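Local coordinates for protein thymidylate synthase 1 (Bacillus subtilis, PDB 1BKP) that catalyses the reductive methylation of dUMP to dTMP, with 5,10-methylenetetrahydrofolate serving as both methyl donor and reductant, at residues Thr164-Lys169 with Val197-Ile202; Asp127-Gln132 with His142-Trp147; Ser52-Leu57 with Pro242-Asn247; Lys45-Asp50 with Phe190-Tyr195. All coordinates share one frame; numbering follows the deposited sequence.

Contact 1 (Thr164-Lys169 with Val197-Ile202)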
# COMPACT_ATOMS: atom_id res chain seq x y z
N THR A 164 2.89 6.87 0.88
CA THR A 164 1.89 7.50 1.76
C THR A 164 0.69 7.84 0.88
O THR A 164 0.82 7.99 -0.32
CB THR A 164 2.33 8.84 2.38
OG1 THR A 164 2.51 9.86 1.37
CG2 THR A 164 3.70 8.75 3.08
N GLN A 165 -0.49 7.90 1.48
CA GLN A 165 -1.70 8.39 0.75
C GLN A 165 -2.37 9.36 1.76
O GLN A 165 -2.51 9.06 2.94
CB GLN A 165 -2.65 7.24 0.34
CG GLN A 165 -3.83 7.89 -0.42
CD GLN A 165 -4.64 6.86 -1.20
OE1 GLN A 165 -4.36 5.72 -1.19
NE2 GLN A 165 -5.67 7.33 -1.93
N TRP A 166 -2.85 10.50 1.29
CA TRP A 166 -3.39 11.50 2.20
C TRP A 166 -4.84 11.74 1.78
O TRP A 166 -5.17 11.60 0.60
CB TRP A 166 -2.59 12.83 1.99
CG TRP A 166 -1.08 12.71 2.27
CD1 TRP A 166 -0.11 12.14 1.46
CD2 TRP A 166 -0.41 13.17 3.42
NE1 TRP A 166 1.10 12.21 2.06
CE2 TRP A 166 0.95 12.83 3.28
CE3 TRP A 166 -0.83 13.84 4.58
CZ2 TRP A 166 1.91 13.12 4.26
CZ3 TRP A 166 0.11 14.14 5.57
CH2 TRP A 166 1.48 13.76 5.40
N TYR A 167 -5.70 12.12 2.73
CA TYR A 167 -7.10 12.32 2.36
C TYR A 167 -7.52 13.61 3.10
O TYR A 167 -7.19 13.79 4.30
CB TYR A 167 -7.94 11.19 2.93
CG TYR A 167 -7.40 9.81 2.60
CD1 TYR A 167 -6.41 9.21 3.39
CD2 TYR A 167 -7.89 9.08 1.53
CE1 TYR A 167 -5.96 7.93 3.12
CE2 TYR A 167 -7.45 7.79 1.27
CZ TYR A 167 -6.50 7.24 2.08
OH TYR A 167 -6.10 5.94 1.86
N VAL A 168 -8.38 14.39 2.46
CA VAL A 168 -8.88 15.58 3.13
C VAL A 168 -10.40 15.45 3.16
O VAL A 168 -11.03 15.31 2.09
CB VAL A 168 -8.50 16.91 2.39
CG1 VAL A 168 -9.19 18.09 3.17
CG2 VAL A 168 -7.01 17.08 2.34
N LYS A 169 -10.95 15.37 4.37
CA LYS A 169 -12.39 15.26 4.51
C LYS A 169 -12.81 16.10 5.75
O LYS A 169 -12.21 15.93 6.83
CB LYS A 169 -12.84 13.81 4.66
CG LYS A 169 -12.41 12.87 3.52
CD LYS A 169 -13.07 11.47 3.65
CE LYS A 169 -12.63 10.43 2.63
NZ LYS A 169 -12.82 10.82 1.19
N VAL A 197 4.77 12.59 13.01
CA VAL A 197 5.35 13.95 13.04
C VAL A 197 5.18 14.61 11.63
O VAL A 197 4.70 15.73 11.52
CB VAL A 197 6.87 13.93 13.47
CG1 VAL A 197 7.42 15.39 13.48
CG2 VAL A 197 6.90 13.39 14.87
N LEU A 198 5.36 13.83 10.57
CA LEU A 198 5.22 14.38 9.24
C LEU A 198 3.72 14.83 9.05
O LEU A 198 3.48 15.86 8.43
CB LEU A 198 5.53 13.33 8.18
CG LEU A 198 5.44 13.82 6.73
CD1 LEU A 198 6.58 14.88 6.43
CD2 LEU A 198 5.57 12.54 5.81
N GLN A 199 2.76 14.05 9.56
CA GLN A 199 1.37 14.42 9.44
C GLN A 199 1.14 15.79 10.08
O GLN A 199 0.40 16.65 9.49
CB GLN A 199 0.46 13.43 10.14
CG GLN A 199 -1.00 13.66 9.80
CD GLN A 199 -1.89 12.62 10.45
OE1 GLN A 199 -1.42 11.89 11.29
NE2 GLN A 199 -3.19 12.59 10.09
N ARG A 200 1.59 15.92 11.34
CA ARG A 200 1.46 17.19 12.08
C ARG A 200 2.15 18.34 11.37
O ARG A 200 1.57 19.45 11.30
CB ARG A 200 1.99 17.02 13.51
CG ARG A 200 1.10 15.94 14.30
CD ARG A 200 1.65 15.60 15.69
NE ARG A 200 0.80 14.55 16.22
CZ ARG A 200 -0.06 14.71 17.21
NH1 ARG A 200 -0.13 15.87 17.89
NH2 ARG A 200 -0.78 13.69 17.57
N MET A 201 3.33 18.13 10.79
CA MET A 201 4.01 19.23 10.06
C MET A 201 3.19 19.74 8.88
O MET A 201 3.00 20.96 8.69
CB MET A 201 5.33 18.76 9.49
CG MET A 201 6.40 18.59 10.66
SD MET A 201 7.83 17.68 9.99
CE MET A 201 8.65 18.86 8.93
N ILE A 202 2.70 18.77 8.09
CA ILE A 202 2.02 19.08 6.83
C ILE A 202 0.65 19.66 7.11
O ILE A 202 0.25 20.60 6.47
CB ILE A 202 2.02 17.86 5.72
CG1 ILE A 202 3.44 17.72 5.09
CG2 ILE A 202 0.93 18.23 4.58
CD1 ILE A 202 3.66 16.51 4.25
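Trp166 on strand 161-169 drives the six-membered end of its indole against Leu198, Gln199 and Ile202 of helix 188-206, a helix-on-sheet contact of the thymidylate synthase fold. The segment axes stay 12.0 Å apart, and this one large ring bridges much of that distance. Its CG lies anti to the carbonyl carbon (chi1 -60°), which carries the indole off the strand with the benzo edge leading. Leu198 CD2 meets that edge at Trp166 CZ2, 4.0 Å away and near the ring plane. Trp166 CZ3 lies 4.1 Å from Gln199 CA, so helix backbone forms part of the wall. One turn beyond Leu198, the Ile202 and Trp166 side chains cross at about a right angle, and Ile202 CD1 approaches the ring obliquely, 3.7 Å from Trp166 CH2. The buried Gln199 amide is satisfied by other partners, NE2 bonding to Leu173 O and Glu212 O, and OE1 to Asn51 ND2. Leu129 and Leu133 of helix 125-135 also pack on the indole. A leucine in place of Trp166 would probably open a gap between the strand and Ile202. At the pyrrole end, Trp166 NE1 makes a weak, bent hydrogen bond to Thr164 OG1 (2.8 Å, 127° at the hydrogen).

Contact 2 (Asp127-Gln132 with His142-Trp147)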
# COMPACT_ATOMS: atom_id res chain seq x y z
N ASP A 127 6.47 19.12 -3.31
CA ASP A 127 5.79 20.37 -3.67
C ASP A 127 4.50 20.12 -4.43
O ASP A 127 3.51 20.85 -4.22
CB ASP A 127 6.72 21.22 -4.52
CG ASP A 127 7.87 21.81 -3.70
OD1 ASP A 127 7.69 22.06 -2.47
OD2 ASP A 127 8.96 21.93 -4.29
N TYR A 128 4.44 19.01 -5.17
CA TYR A 128 3.25 18.74 -5.90
C TYR A 128 2.15 18.36 -4.85
O TYR A 128 1.02 18.88 -4.85
CB TYR A 128 3.46 17.55 -6.85
CG TYR A 128 2.22 17.32 -7.68
CD1 TYR A 128 1.97 18.10 -8.82
CD2 TYR A 128 1.28 16.36 -7.31
CE1 TYR A 128 0.84 17.92 -9.57
CE2 TYR A 128 0.15 16.17 -8.06
CZ TYR A 128 -0.05 16.93 -9.18
OH TYR A 128 -1.09 16.55 -9.98
N LEU A 129 2.53 17.51 -3.88
CA LEU A 129 1.57 17.13 -2.83
C LEU A 129 1.10 18.35 -2.04
O LEU A 129 -0.12 18.53 -1.81
CB LEU A 129 2.28 16.16 -1.82
CG LEU A 129 1.43 15.81 -0.52
CD1 LEU A 129 0.17 15.00 -0.93
CD2 LEU A 129 2.25 15.06 0.59
N LEU A 130 2.03 19.24 -1.64
CA LEU A 130 1.63 20.41 -0.81
C LEU A 130 0.59 21.29 -1.54
O LEU A 130 -0.50 21.63 -0.99
CB LEU A 130 2.86 21.23 -0.45
CG LEU A 130 3.70 20.59 0.68
CD1 LEU A 130 4.90 21.42 0.83
CD2 LEU A 130 2.99 20.44 2.08
N HIS A 131 0.85 21.47 -2.85
CA HIS A 131 -0.02 22.26 -3.69
C HIS A 131 -1.40 21.60 -3.80
O HIS A 131 -2.43 22.25 -3.65
CB HIS A 131 0.59 22.45 -5.06
CG HIS A 131 -0.33 23.18 -6.04
ND1 HIS A 131 -1.36 22.55 -6.70
CD2 HIS A 131 -0.42 24.48 -6.37
CE1 HIS A 131 -2.06 23.44 -7.38
NE2 HIS A 131 -1.51 24.62 -7.20
N GLN A 132 -1.42 20.29 -4.06
CA GLN A 132 -2.67 19.54 -4.25
C GLN A 132 -3.55 19.40 -2.99
O GLN A 132 -4.79 19.48 -3.08
CB GLN A 132 -2.36 18.15 -4.83
CG GLN A 132 -1.86 18.23 -6.32
CD GLN A 132 -2.95 18.85 -7.27
OE1 GLN A 132 -2.90 20.01 -7.61
NE2 GLN A 132 -3.92 18.06 -7.64
N HIS A 142 -3.66 11.52 -3.69
CA HIS A 142 -2.64 12.29 -2.95
C HIS A 142 -1.67 11.20 -2.44
O HIS A 142 -1.85 10.67 -1.31
CB HIS A 142 -3.28 12.91 -1.72
CG HIS A 142 -4.15 14.10 -2.01
ND1 HIS A 142 -3.75 15.12 -2.88
CD2 HIS A 142 -5.31 14.50 -1.45
CE1 HIS A 142 -4.65 16.10 -2.83
NE2 HIS A 142 -5.60 15.75 -1.97
N ILE A 143 -0.78 10.75 -3.33
CA ILE A 143 0.14 9.66 -3.01
C ILE A 143 1.64 10.01 -3.22
O ILE A 143 1.92 10.79 -4.14
CB ILE A 143 -0.16 8.49 -3.97
CG1 ILE A 143 -1.56 7.87 -3.68
CG2 ILE A 143 1.04 7.43 -3.97
CD1 ILE A 143 -1.99 6.92 -4.72
N THR A 144 2.56 9.59 -2.33
CA THR A 144 3.96 9.80 -2.65
C THR A 144 4.44 8.36 -2.68
O THR A 144 3.87 7.51 -1.94
CB THR A 144 4.75 10.56 -1.60
OG1 THR A 144 4.65 9.93 -0.30
CG2 THR A 144 4.20 11.96 -1.47
N MET A 145 5.55 8.19 -3.36
CA MET A 145 6.10 6.86 -3.67
C MET A 145 7.56 6.89 -3.77
O MET A 145 8.10 7.59 -4.70
CB MET A 145 5.53 6.48 -5.10
CG MET A 145 5.90 5.04 -5.65
SD MET A 145 5.45 3.81 -4.49
CE MET A 145 3.68 4.02 -4.38
N LEU A 146 8.22 6.08 -2.94
CA LEU A 146 9.69 5.97 -3.02
C LEU A 146 10.08 4.74 -3.81
O LEU A 146 11.23 4.70 -4.30
CB LEU A 146 10.29 5.83 -1.65
CG LEU A 146 10.05 6.93 -0.63
CD1 LEU A 146 10.66 6.67 0.80
CD2 LEU A 146 10.56 8.25 -1.26
N TRP A 147 9.12 3.83 -4.04
CA TRP A 147 9.37 2.57 -4.82
C TRP A 147 9.21 2.87 -6.34
O TRP A 147 8.15 2.64 -6.93
CB TRP A 147 8.37 1.47 -4.46
CG TRP A 147 8.77 0.11 -4.91
CD1 TRP A 147 8.49 -0.48 -6.06
CD2 TRP A 147 9.56 -0.82 -4.15
NE1 TRP A 147 9.05 -1.74 -6.11
CE2 TRP A 147 9.72 -1.97 -4.94
CE3 TRP A 147 10.14 -0.77 -2.88
CZ2 TRP A 147 10.45 -3.09 -4.50
CZ3 TRP A 147 10.88 -1.89 -2.43
CH2 TRP A 147 11.02 -3.01 -3.22
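His142 lies against Leu129 and Gln132 of helix 125-135, and its side chain can be followed outward atom by atom. His142 CB comes first, with Leu129 CD1 4.1 Å away; the two side chains cross at about a right angle. Because CG is anti to the carbonyl carbon (chi1 -75°), the imidazole then swings toward the helix. His142 ND1 passes 3.9 Å from Gln132 CB, which lies in the ring plane, at its edge. His142 CE1 goes deeper: it approaches the same CB and also stands 3.4 Å from Gln132 O, again near the ring plane, so the CE1-H edge, probably somewhat polarised, faces a carbonyl oxygen. At the tip, NE2 is hydrogen-bonded to Pro137 O just after the helix. An alanine here would probably leave the Pro137 carbonyl without this mate and open a gap beside Leu129 and Gln132.

The rest of Gln132 bends away. Its CG sits over one face of the Tyr128 ring, toward the rim, and Gln132 OE1 accepts a 3.1 Å hydrogen bond from His131 ND1 on a lone pair in the carbonyl plane. Leu129 forks, its second methyl, CD2, reaching Thr144 CG2 at 4.2 Å, while Thr144 OG1 bonds to Thr164 OG1. The helix thus packs beside strand 143-145, the outermost strand of the sheet within this chain, which runs antiparallel to strand 161-169, and Trp166 of that neighbour touches His142.

Contact 3 (Ser52-Leu57 with Pro242-Asn247)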
# COMPACT_ATOMS: atom_id res chain seq x y z
N SER A 52 -5.50 11.78 19.11
CA SER A 52 -5.82 12.44 20.39
C SER A 52 -4.55 12.40 21.23
O SER A 52 -4.39 13.13 22.16
CB SER A 52 -6.98 11.76 21.07
OG SER A 52 -6.73 10.37 21.22
N GLU A 53 -3.62 11.51 20.88
CA GLU A 53 -2.32 11.48 21.56
C GLU A 53 -1.23 11.11 20.53
O GLU A 53 -1.54 10.59 19.44
CB GLU A 53 -2.32 10.47 22.73
CG GLU A 53 -2.71 9.18 22.41
CD GLU A 53 -2.80 8.24 23.67
OE1 GLU A 53 -3.58 8.49 24.56
OE2 GLU A 53 -2.12 7.21 23.71
N VAL A 54 0.02 11.41 20.88
CA VAL A 54 1.17 11.14 20.03
C VAL A 54 1.42 9.62 20.06
O VAL A 54 1.41 9.06 21.11
CB VAL A 54 2.39 11.88 20.61
CG1 VAL A 54 3.66 11.40 19.99
CG2 VAL A 54 2.23 13.37 20.22
N PRO A 55 1.50 8.94 18.89
CA PRO A 55 1.75 7.51 18.97
C PRO A 55 3.23 7.25 19.32
O PRO A 55 4.08 7.36 18.47
CB PRO A 55 1.38 6.98 17.54
CG PRO A 55 1.58 8.15 16.68
CD PRO A 55 1.17 9.38 17.51
N ILE A 56 3.52 6.95 20.59
CA ILE A 56 4.88 6.70 20.98
C ILE A 56 4.84 5.71 22.11
O ILE A 56 3.79 5.56 22.82
CB ILE A 56 5.60 8.01 21.37
CG1 ILE A 56 7.13 7.81 21.47
CG2 ILE A 56 5.04 8.63 22.67
CD1 ILE A 56 7.89 9.16 21.45
N LEU A 57 5.81 4.79 22.06
CA LEU A 57 5.84 3.77 23.12
C LEU A 57 6.28 4.36 24.46
O LEU A 57 7.13 5.27 24.46
CB LEU A 57 6.87 2.69 22.82
CG LEU A 57 6.62 1.76 21.61
CD1 LEU A 57 7.55 0.51 21.78
CD2 LEU A 57 5.06 1.41 21.55
N PRO A 242 3.30 11.64 25.99
CA PRO A 242 3.88 12.97 26.15
C PRO A 242 3.16 13.90 25.18
O PRO A 242 2.48 13.46 24.25
CB PRO A 242 5.35 12.74 25.75
CG PRO A 242 5.31 11.60 24.84
CD PRO A 242 4.28 10.70 25.41
N GLU A 243 3.25 15.20 25.41
CA GLU A 243 2.65 16.11 24.46
C GLU A 243 3.82 16.51 23.51
O GLU A 243 5.01 16.45 23.89
CB GLU A 243 2.08 17.33 25.24
CG GLU A 243 1.83 18.54 24.44
CD GLU A 243 1.64 19.77 25.35
OE1 GLU A 243 0.74 19.73 26.23
OE2 GLU A 243 2.41 20.76 25.20
N LEU A 244 3.51 16.67 22.24
CA LEU A 244 4.49 17.10 21.26
C LEU A 244 4.24 18.61 20.87
O LEU A 244 3.26 18.96 20.23
CB LEU A 244 4.42 16.19 20.01
CG LEU A 244 5.21 16.71 18.84
CD1 LEU A 244 6.69 16.75 19.16
CD2 LEU A 244 4.90 15.81 17.60
N TRP A 245 5.11 19.48 21.33
CA TRP A 245 5.05 20.90 21.01
C TRP A 245 5.72 21.05 19.63
O TRP A 245 6.81 20.58 19.42
CB TRP A 245 5.92 21.71 22.03
CG TRP A 245 6.02 23.16 21.63
CD1 TRP A 245 5.07 24.11 21.83
CD2 TRP A 245 7.13 23.82 20.98
NE1 TRP A 245 5.51 25.33 21.35
CE2 TRP A 245 6.77 25.17 20.83
CE3 TRP A 245 8.38 23.40 20.53
CZ2 TRP A 245 7.61 26.11 20.27
CZ3 TRP A 245 9.21 24.30 19.95
CH2 TRP A 245 8.83 25.66 19.83
N ILE A 246 5.08 21.75 18.71
CA ILE A 246 5.69 22.02 17.41
C ILE A 246 5.57 23.55 17.28
O ILE A 246 4.49 24.12 17.52
CB ILE A 246 4.91 21.39 16.28
CG1 ILE A 246 5.08 19.86 16.33
CG2 ILE A 246 5.52 21.87 14.89
CD1 ILE A 246 4.19 19.26 15.30
N ASN A 247 6.64 24.23 16.86
CA ASN A 247 6.63 25.69 16.85
C ASN A 247 5.43 26.23 16.00
O ASN A 247 5.42 26.10 14.78
CB ASN A 247 7.97 26.11 16.32
CG ASN A 247 8.21 27.63 16.30
OD1 ASN A 247 7.30 28.42 16.50
ND2 ASN A 247 9.42 28.02 15.87
O HOH W 1 -0.10 13.24 23.27
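Pro242 starts the contact by setting CD and CG of its ring against Ile56. Pro242 CD lies 3.5 Å from Ile56 CG2, and CG of the proline is only slightly farther from the same methyl. That methyl occupies the crowded position between the backbone N and the carbonyl carbon of Ile56, while CG1 is anti to the N (chi1 -167°); Leu263 touches both residues. The carbonyl of Pro242 has a different task. Pro242 O accepts a hydrogen bond of 2.8 Å from a water, and this water in turn accepts one of 3.0 Å from Val54 N, so a single solvent molecule joins the two backbones.

Glu243 follows, its CB turned away from the loop, and its backbone pairs with Ile264. Leu244 points its CB toward the loop. There Leu244 CB meets Val54 CG2 at 3.6 Å, the two side chains crossing at about a right angle. Trp245 bonds through its backbone to Lys262, continuing the two-stranded sheet of 243-246 with 261-264. Ile246 then packs on Arg200 of helix 188-206, and Asn247 closes the segment with ND2 bonded to Asp260 OD1. Between loop 52-57 and this strand, cohesion therefore comes from methyl and methylene packing, and the one polar link runs through water, so the fit rests on shape more than on directional bonds.

Contact 4 (Lys45-Asp50 with Phe190-Tyr195)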
# COMPACT_ATOMS: atom_id res chain seq x y z
N LYS A 45 -0.53 -6.30 8.87
CA LYS A 45 -1.12 -5.81 10.15
C LYS A 45 -1.35 -4.29 9.95
O LYS A 45 -0.66 -3.64 9.16
CB LYS A 45 -0.12 -6.00 11.35
CG LYS A 45 0.12 -7.51 11.64
CD LYS A 45 -1.14 -8.09 12.33
CE LYS A 45 -1.01 -9.48 12.78
NZ LYS A 45 -2.13 -9.74 13.78
N GLN A 46 -2.16 -3.72 10.83
CA GLN A 46 -2.51 -2.31 10.71
C GLN A 46 -2.68 -1.66 12.09
O GLN A 46 -3.27 -2.28 12.98
CB GLN A 46 -3.88 -2.18 9.97
CG GLN A 46 -4.27 -0.73 9.85
CD GLN A 46 -5.53 -0.50 9.07
OE1 GLN A 46 -6.57 -0.31 9.67
NE2 GLN A 46 -5.44 -0.44 7.74
N MET A 47 -2.17 -0.44 12.26
CA MET A 47 -2.40 0.31 13.50
C MET A 47 -3.08 1.58 13.05
O MET A 47 -2.69 2.11 11.97
CB MET A 47 -1.06 0.60 14.24
CG MET A 47 -0.47 -0.71 14.78
SD MET A 47 1.17 -0.43 15.52
CE MET A 47 2.05 -0.09 14.18
N ARG A 48 -4.08 2.05 13.83
CA ARG A 48 -4.81 3.29 13.47
C ARG A 48 -4.90 4.12 14.74
O ARG A 48 -5.20 3.56 15.81
CB ARG A 48 -6.25 3.01 13.06
CG ARG A 48 -6.42 2.02 11.99
CD ARG A 48 -7.91 1.88 11.66
NE ARG A 48 -8.60 2.97 10.94
CZ ARG A 48 -9.06 2.82 9.67
NH1 ARG A 48 -8.72 1.76 8.94
NH2 ARG A 48 -9.76 3.76 9.10
N PHE A 49 -4.75 5.42 14.60
CA PHE A 49 -4.79 6.34 15.73
C PHE A 49 -5.66 7.54 15.33
O PHE A 49 -5.62 8.03 14.17
CB PHE A 49 -3.37 6.81 16.03
CG PHE A 49 -2.43 5.70 16.26
CD1 PHE A 49 -2.30 5.13 17.53
CD2 PHE A 49 -1.65 5.23 15.24
CE1 PHE A 49 -1.38 4.16 17.72
CE2 PHE A 49 -0.74 4.25 15.47
CZ PHE A 49 -0.60 3.73 16.67
N ASP A 50 -6.32 8.08 16.33
CA ASP A 50 -7.22 9.19 16.05
C ASP A 50 -6.54 10.54 16.29
O ASP A 50 -7.11 11.63 16.13
CB ASP A 50 -8.50 9.01 16.88
CG ASP A 50 -8.26 9.07 18.38
OD1 ASP A 50 -7.14 9.25 18.85
OD2 ASP A 50 -9.25 8.97 19.11
N PHE A 190 10.12 3.46 15.91
CA PHE A 190 10.79 4.65 15.35
C PHE A 190 9.96 5.17 14.13
O PHE A 190 9.74 6.38 13.98
CB PHE A 190 12.14 4.16 14.89
CG PHE A 190 13.04 5.21 14.35
CD1 PHE A 190 13.94 5.92 15.19
CD2 PHE A 190 13.11 5.41 12.98
CE1 PHE A 190 14.87 6.78 14.64
CE2 PHE A 190 14.07 6.31 12.42
CZ PHE A 190 14.93 6.97 13.24
N ASN A 191 9.60 4.27 13.22
CA ASN A 191 8.87 4.60 11.98
C ASN A 191 7.44 5.11 12.22
O ASN A 191 7.05 6.11 11.62
CB ASN A 191 8.82 3.36 11.10
CG ASN A 191 10.11 3.12 10.36
OD1 ASN A 191 10.87 4.08 10.00
ND2 ASN A 191 10.38 1.88 10.10
N VAL A 192 6.74 4.56 13.23
CA VAL A 192 5.36 4.93 13.51
C VAL A 192 5.39 6.38 14.06
O VAL A 192 4.60 7.24 13.59
CB VAL A 192 4.77 4.01 14.50
CG1 VAL A 192 3.42 4.51 15.03
CG2 VAL A 192 4.50 2.65 13.86
N PHE A 193 6.31 6.66 14.99
CA PHE A 193 6.40 8.05 15.53
C PHE A 193 6.77 9.06 14.43
O PHE A 193 6.11 10.05 14.24
CB PHE A 193 7.45 8.10 16.65
CG PHE A 193 7.72 9.53 17.15
CD1 PHE A 193 6.78 10.19 17.92
CD2 PHE A 193 8.91 10.20 16.83
CE1 PHE A 193 7.03 11.53 18.38
CE2 PHE A 193 9.17 11.51 17.27
CZ PHE A 193 8.25 12.17 18.04
N GLN A 194 7.75 8.70 13.61
CA GLN A 194 8.31 9.57 12.61
C GLN A 194 7.27 10.03 11.58
O GLN A 194 7.20 11.22 11.29
CB GLN A 194 9.44 8.80 11.95
CG GLN A 194 9.88 9.17 10.60
CD GLN A 194 11.05 8.25 10.13
OE1 GLN A 194 12.23 8.65 10.15
NE2 GLN A 194 10.74 7.04 9.78
N TYR A 195 6.41 9.13 11.12
CA TYR A 195 5.40 9.54 10.12
C TYR A 195 4.25 10.35 10.71
O TYR A 195 3.61 11.17 9.99
CB TYR A 195 4.97 8.36 9.18
CG TYR A 195 5.94 8.28 8.04
CD1 TYR A 195 7.22 7.64 8.20
CD2 TYR A 195 5.64 8.90 6.79
CE1 TYR A 195 8.15 7.60 7.15
CE2 TYR A 195 6.55 8.90 5.74
CZ TYR A 195 7.81 8.23 5.94
OH TYR A 195 8.70 8.28 4.88
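Val192, on the sheet-facing side of helix 188-206, meets Met47 and Phe49 of strand 39-49 in a strand-to-helix core contact. The two strand residues are alternate, so both CB atoms point toward the helix, and the valine divides its two methyls between them. Val192 CG2 takes the methionine, with Met47 CE 3.7 Å away. The Met47 chain is extended as far as SD and bends only at the last torsion (chi3 -69°), which turns the terminal methyl to the valine. Val192 CG1, anti to the backbone N, stands 4.2 Å from Phe49 CE2 and approaches that ring obliquely.

Strand 39-49 pairs antiparallel with strand 209-223 in the mixed sheet of the thymidylate synthase fold, and the long helix packs against it; Phe215 of the neighbouring strand also touches Val192. Helix 3-17 flanks the methionine, through Phe3, Gln6 and Ile10. Asn191, just before Val192, probably contributes to the dUMP site that the two subunits share, and the side chain of Val192 comes about 11 Å from that of the catalytic Cys160. Between Met47 and Phe49, Arg48 belongs to the dimer interface: Arg48 NH1 makes a nearly straight bond of 3.1 Å to Gln46 OE1 (165° at the hydrogen), the oxygen lying in the guanidinium plane, the same NH1 also bonds to Ser44 O of the second subunit, and NE forms a salt bridge with Glu212.

Overall arrangement
Contacts 1 and 4 share helix 188-206, and contact 3 packs on it: contact 4 uses its earlier part and contact 1 the next turns, their centres 12 Å apart, each facing a different strand of the same mixed sheet. Contact 2 adds strand 143-145, outermost within this chain, and meets contact 1 through paired neighbouring strands, 11 Å from centre to centre. Contact 3, outside that sheet, reaches the helix through Phe193 and Arg200, its centre about 24 Å from that of contact 2. Along the chain, contact 2 closes before contact 1 opens, both inside the loop closed by contact 3, while contact 4 crosses contacts 1 and 3. Sequence-distant pieces thus interlock, with contacts 1, 2 and 4 also touching the second subunit.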